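Local coordinates for protein esterase TesA (Pseudomonas aeruginosa, PDB 4JGG) that hydrolyses carboxylic esters, preferring Tween detergents and p-nitrophenyl esters of short acyl chains, and is weakly active on palmitoyl-coenzyme A, at residues L24-D29 against N62-G67; S66-A71 against I91-N96. All coordinates share one frame; numbering follows the deposited sequence.

Contact 1. Residues L24-D29 against N62-G67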
loop_
_atom_site.group_PDB
_atom_site.type_symbol
_atom_site.label_atom_id
_atom_site.label_comp_id
_atom_site.label_asym_id
_atom_site.label_seq_id
_atom_site.Cartn_x
_atom_site.Cartn_y
_atom_site.Cartn_z
ATOM N N LEU A 24 3.630 -2.555 13.170
ATOM C CA LEU A 24 3.346 -2.694 11.746
ATOM C C LEU A 24 2.956 -1.316 11.199
ATOM O O LEU A 24 1.858 -0.802 11.443
ATOM C CB LEU A 24 2.214 -3.697 11.535
ATOM C CG LEU A 24 1.941 -4.285 10.147
ATOM C CD1 LEU A 24 1.100 -5.546 10.314
ATOM C CD2 LEU A 24 1.251 -3.293 9.244
ATOM N N LEU A 25 3.875 -0.708 10.470
ATOM C CA LEU A 25 3.655 0.643 9.981
ATOM C C LEU A 25 3.081 0.572 8.574
ATOM O O LEU A 25 3.695 -0.038 7.706
ATOM C CB LEU A 25 4.971 1.394 9.944
ATOM C CG LEU A 25 4.941 2.789 9.306
ATOM C CD1 LEU A 25 4.181 3.783 10.167
ATOM C CD2 LEU A 25 6.356 3.252 9.072
ATOM N N VAL A 26 1.902 1.160 8.377
ATOM C CA VAL A 26 1.327 1.321 7.038
ATOM C C VAL A 26 1.564 2.728 6.522
ATOM O O VAL A 26 1.099 3.709 7.118
ATOM C CB VAL A 26 -0.197 1.074 6.994
ATOM C CG1 VAL A 26 -0.719 1.235 5.546
ATOM C CG2 VAL A 26 -0.552 -0.333 7.524
ATOM N N VAL A 27 2.266 2.825 5.402
ATOM C CA VAL A 27 2.533 4.114 4.771
ATOM C C VAL A 27 1.836 4.175 3.410
ATOM O O VAL A 27 2.375 3.700 2.405
ATOM C CB VAL A 27 4.051 4.333 4.611
ATOM C CG1 VAL A 27 4.339 5.755 4.107
ATOM C CG2 VAL A 27 4.763 4.066 5.938
ATOM N N GLY A 28 0.634 4.748 3.385
ATOM C CA GLY A 28 -0.176 4.749 2.178
ATOM C C GLY A 28 -0.761 6.099 1.797
ATOM O O GLY A 28 -0.375 7.140 2.330
ATOM N N ASP A 29 -1.693 6.072 0.852
ATOM C CA ASP A 29 -2.400 7.277 0.435
ATOM C C ASP A 29 -3.869 7.152 0.802
ATOM O O ASP A 29 -4.213 6.450 1.751
ATOM C CB ASP A 29 -2.238 7.508 -1.073
ATOM C CG ASP A 29 -2.540 6.271 -1.902
ATOM O OD1 ASP A 29 -3.314 5.400 -1.453
ATOM O OD2 ASP A 29 -1.990 6.165 -3.020
ATOM N N ASN A 62 -1.205 3.325 11.372
ATOM C CA ASN A 62 -1.569 3.779 10.035
ATOM C C ASN A 62 -1.033 5.178 9.827
ATOM O O ASN A 62 -1.414 6.099 10.548
ATOM C CB ASN A 62 -3.090 3.785 9.857
ATOM C CG ASN A 62 -3.503 3.937 8.395
ATOM O OD1 ASN A 62 -2.654 3.955 7.506
ATOM N ND2 ASN A 62 -4.805 4.039 8.144
ATOM N N ALA A 63 -0.133 5.338 8.864
ATOM C CA ALA A 63 0.414 6.650 8.558
ATOM C C ALA A 63 0.025 7.070 7.144
ATOM O O ALA A 63 0.799 7.723 6.441
ATOM C CB ALA A 63 1.924 6.645 8.726
ATOM N N SER A 64 -1.177 6.695 6.720
ATOM C CA SER A 64 -1.608 6.973 5.341
ATOM C C SER A 64 -2.251 8.353 5.194
ATOM O O SER A 64 -3.068 8.757 6.027
ATOM C CB SER A 64 -2.555 5.869 4.853
ATOM O OG SER A 64 -1.942 4.605 5.034
ATOM N N ILE A 65 -1.890 9.063 4.121
ATOM C CA ILE A 65 -2.386 10.412 3.893
ATOM C C ILE A 65 -2.848 10.598 2.447
ATOM O O ILE A 65 -2.093 10.356 1.509
ATOM C CB ILE A 65 -1.297 11.460 4.160
ATOM C CG1 ILE A 65 -0.724 11.305 5.576
ATOM C CG2 ILE A 65 -1.844 12.870 3.945
ATOM C CD1 ILE A 65 0.323 12.360 5.900
ATOM N N SER A 66 -4.082 11.044 2.272
ATOM C CA SER A 66 -4.570 11.364 0.929
ATOM C C SER A 66 -3.631 12.351 0.244
ATOM O O SER A 66 -3.154 13.287 0.870
ATOM C CB SER A 66 -5.971 11.968 1.007
ATOM O OG SER A 66 -6.880 11.028 1.557
ATOM N N GLY A 67 -3.367 12.133 -1.041
ATOM C CA GLY A 67 -2.564 13.052 -1.830
ATOM C C GLY A 67 -1.103 12.653 -1.908
ATOM O O GLY A 67 -0.322 13.243 -2.663
#

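Contact 2. Residues S66-A71 against I91-N96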
loop_
_atom_site.group_PDB
_atom_site.type_symbol
_atom_site.label_atom_id
_atom_site.label_comp_id
_atom_site.label_asym_id
_atom_site.label_seq_id
_atom_site.Cartn_x
_atom_site.Cartn_y
_atom_site.Cartn_z
ATOM N N SER A 66 -4.082 11.044 2.272
ATOM C CA SER A 66 -4.570 11.364 0.929
ATOM C C SER A 66 -3.631 12.351 0.244
ATOM O O SER A 66 -3.154 13.287 0.870
ATOM C CB SER A 66 -5.971 11.968 1.007
ATOM O OG SER A 66 -6.880 11.028 1.557
ATOM N N GLY A 67 -3.367 12.133 -1.041
ATOM C CA GLY A 67 -2.564 13.052 -1.830
ATOM C C GLY A 67 -1.103 12.653 -1.908
ATOM O O GLY A 67 -0.322 13.243 -2.663
ATOM N N ASP A 68 -0.721 11.633 -1.144
ATOM C CA ASP A 68 0.699 11.295 -1.037
ATOM C C ASP A 68 1.221 10.594 -2.297
ATOM O O ASP A 68 0.467 9.939 -3.011
ATOM C CB ASP A 68 0.968 10.457 0.218
ATOM C CG ASP A 68 2.387 10.630 0.752
ATOM O OD1 ASP A 68 3.064 11.604 0.380
ATOM O OD2 ASP A 68 2.828 9.787 1.566
ATOM N N THR A 69 2.513 10.746 -2.553
ATOM C CA THR A 69 3.157 10.212 -3.747
ATOM C C THR A 69 4.386 9.441 -3.309
ATOM O O THR A 69 4.748 9.487 -2.146
ATOM C CB THR A 69 3.663 11.354 -4.664
ATOM O OG1 THR A 69 4.493 12.245 -3.905
ATOM C CG2 THR A 69 2.512 12.133 -5.283
ATOM N N SER A 70 5.055 8.760 -4.238
ATOM C CA SER A 70 6.281 8.046 -3.873
ATOM C C SER A 70 7.333 9.007 -3.315
ATOM O O SER A 70 8.039 8.681 -2.363
ATOM C CB SER A 70 6.845 7.259 -5.060
ATOM O OG SER A 70 7.276 8.136 -6.085
ATOM N N ALA A 71 7.425 10.202 -3.888
ATOM C CA ALA A 71 8.387 11.184 -3.387
ATOM C C ALA A 71 8.009 11.647 -1.986
ATOM O O ALA A 71 8.874 11.801 -1.129
ATOM C CB ALA A 71 8.490 12.362 -4.335
ATOM N N ILE A 91 4.095 -0.656 2.351
ATOM C CA ILE A 91 4.091 0.551 1.517
ATOM C C ILE A 91 3.025 0.469 0.438
ATOM O O ILE A 91 3.026 -0.452 -0.376
ATOM C CB ILE A 91 5.467 0.795 0.861
ATOM C CG1 ILE A 91 6.526 1.104 1.924
ATOM C CG2 ILE A 91 5.381 1.918 -0.162
ATOM C CD1 ILE A 91 7.947 1.052 1.382
ATOM N N GLU A 92 2.129 1.450 0.429
ATOM C CA GLU A 92 1.063 1.538 -0.558
ATOM C C GLU A 92 1.057 2.919 -1.221
ATOM O O GLU A 92 0.153 3.726 -1.014
ATOM C CB GLU A 92 -0.301 1.247 0.077
ATOM C CG GLU A 92 -1.453 1.230 -0.938
ATOM C CD GLU A 92 -2.300 2.494 -0.924
ATOM O OE1 GLU A 92 -2.713 2.924 0.173
ATOM O OE2 GLU A 92 -2.569 3.057 -2.016
ATOM N N LEU A 93 2.072 3.177 -2.030
ATOM C CA LEU A 93 2.219 4.477 -2.657
ATOM C C LEU A 93 2.473 4.333 -4.154
ATOM O O LEU A 93 2.811 3.245 -4.631
ATOM C CB LEU A 93 3.352 5.246 -1.981
ATOM C CG LEU A 93 3.035 5.808 -0.592
ATOM C CD1 LEU A 93 4.177 6.689 -0.140
ATOM C CD2 LEU A 93 1.740 6.618 -0.629
ATOM N N GLY A 94 2.303 5.421 -4.898
ATOM C CA GLY A 94 2.540 5.398 -6.336
ATOM C C GLY A 94 1.271 5.401 -7.161
ATOM O O GLY A 94 1.307 5.607 -8.375
ATOM N N GLY A 95 0.140 5.162 -6.510
ATOM C CA GLY A 95 -1.138 5.271 -7.183
ATOM C C GLY A 95 -1.325 6.675 -7.697
ATOM O O GLY A 95 -1.861 6.895 -8.784
ATOM N N ASN A 96 -0.876 7.649 -6.906
ATOM C CA ASN A 96 -0.943 9.046 -7.340
ATOM C C ASN A 96 0.074 9.375 -8.410
ATOM O O ASN A 96 -0.228 10.119 -9.324
ATOM C CB ASN A 96 -0.848 10.011 -6.154
ATOM C CG ASN A 96 -2.123 10.030 -5.342
ATOM O OD1 ASN A 96 -3.214 10.098 -5.908
ATOM N ND2 ASN A 96 -2.002 9.917 -4.015
HETATM O O HOH W 1 0.392 7.275 -4.244
#

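Contact 1. Residues L24-D29 against N62-G67
Val26 and Asn62 form a parallel bridge, and beyond it the chain of 62-67 keeps beside 24-29 with directions only 14° apart, held by Ala63 N to Val26 O at 2.7 Å and Ile65 N to Gly28 O at 3.0 Å. The side chains of Val26 and Asn62 lie on the same sheet face. Asn62 has CG anti to its backbone N (chi1 -167°), which directs OD1 forward along its own segment to receive Ser64 OG at 2.7 Å in the plane of its carbonyl; Ser64 N adds a weak bond to the same oxygen, while Asn62 ND2 is taken by Ser32 O. Held this way, Ser64 OG rests 3.6 Å from Val26 CG1 and 3.1 Å from Gly28 N. Gly28, bare of a side chain, lets the hydroxyl lie this close to the strand backbone. Next to the bridge, the small Ala63 CB meets Leu25 CD1 at 3.9 Å, and Leu80 of helix 70-84 touches both residues. Asp29, whose OD1 caps Ile31 N, offers its CA to Ile65 O at 3.3 Å. The two backbone bonds and the bonds to Asn62 OD1 hold the loop against the strand end, with the side chain of Ser66 about 4 Å from that of Ser30, the nucleophile by similarity.

Contact 2. Residues S66-A71 against I91-N96
Asn96 reaches across to Asp68 with a nearly straight hydrogen bond, ND2 to the backbone O of Asp68 at 2.7 Å, the N-H...O angle being 173°. The acceptor lies almost in the amide plane of Asn96 and the donor is tilted 22° from the Asp68 carbonyl plane, a geometry that favours this rotation of the amide. With chi1 at -73°, CG is anti to the carbonyl carbon and the amide swings to Asp68 O; CB itself lies 3.4 Å from that oxygen. A water shares this acceptor: it donates to Asp68 O at 2.9 Å and accepts from Gly94 N at 2.7 Å and Asn96 N, thereby serving amides at the start of helix 95-99. Gly94, at the N-cap position, has a positive phi, easily adopted by glycine.

The segments carry two signature blocks of the SGNH hydrolases, the SGDT loop and the GGND turn. In this family the backbone N-H of the block glycine and the side-chain amide of the asparagine join the serine N-H in the oxyanion hole; Gly67 and Asn96 are consistent with that role, the side chain of Asn96 lying about 5 Å from that of Ser30.

The remaining contacts are van der Waals. Leu93 points toward the loop; its CD1 lies 3.5 Å from Thr69 O, and both methyls rest against Asp68 OD2, with CD2 4.0 Å from Asp68 CB. That carboxylate is tied through OD2 to Arg76 in a salt bridge. Thr69 turns its hydroxyl to Gly72 N as the N-cap of helix 70-84, leaving CG2 to meet Asn96 CB at 4.1 Å, the two side chains crossing at about a right angle.

From the N terminus, strand 23-28 runs into the turn at Asp29, and the chain passes through helices 30-33 and 43-53 before strand 59-62 returns alongside it, where contact 1 closes a loop with 32 residues between its segments. Contact 2 closes the next, with 19 between, after helix 70-84 has carried the chain across to strand 88-92 on the far side of strand 23-28. The loops follow in tandem, neither nested in the other, and overlap at Ser66 and Gly67. They also meet directly: Glu92 N lies 3.0 Å from Val27 O, a probable hydrogen bond. Together they tie the C-terminal ends of three neighbouring parallel strands around Ser30.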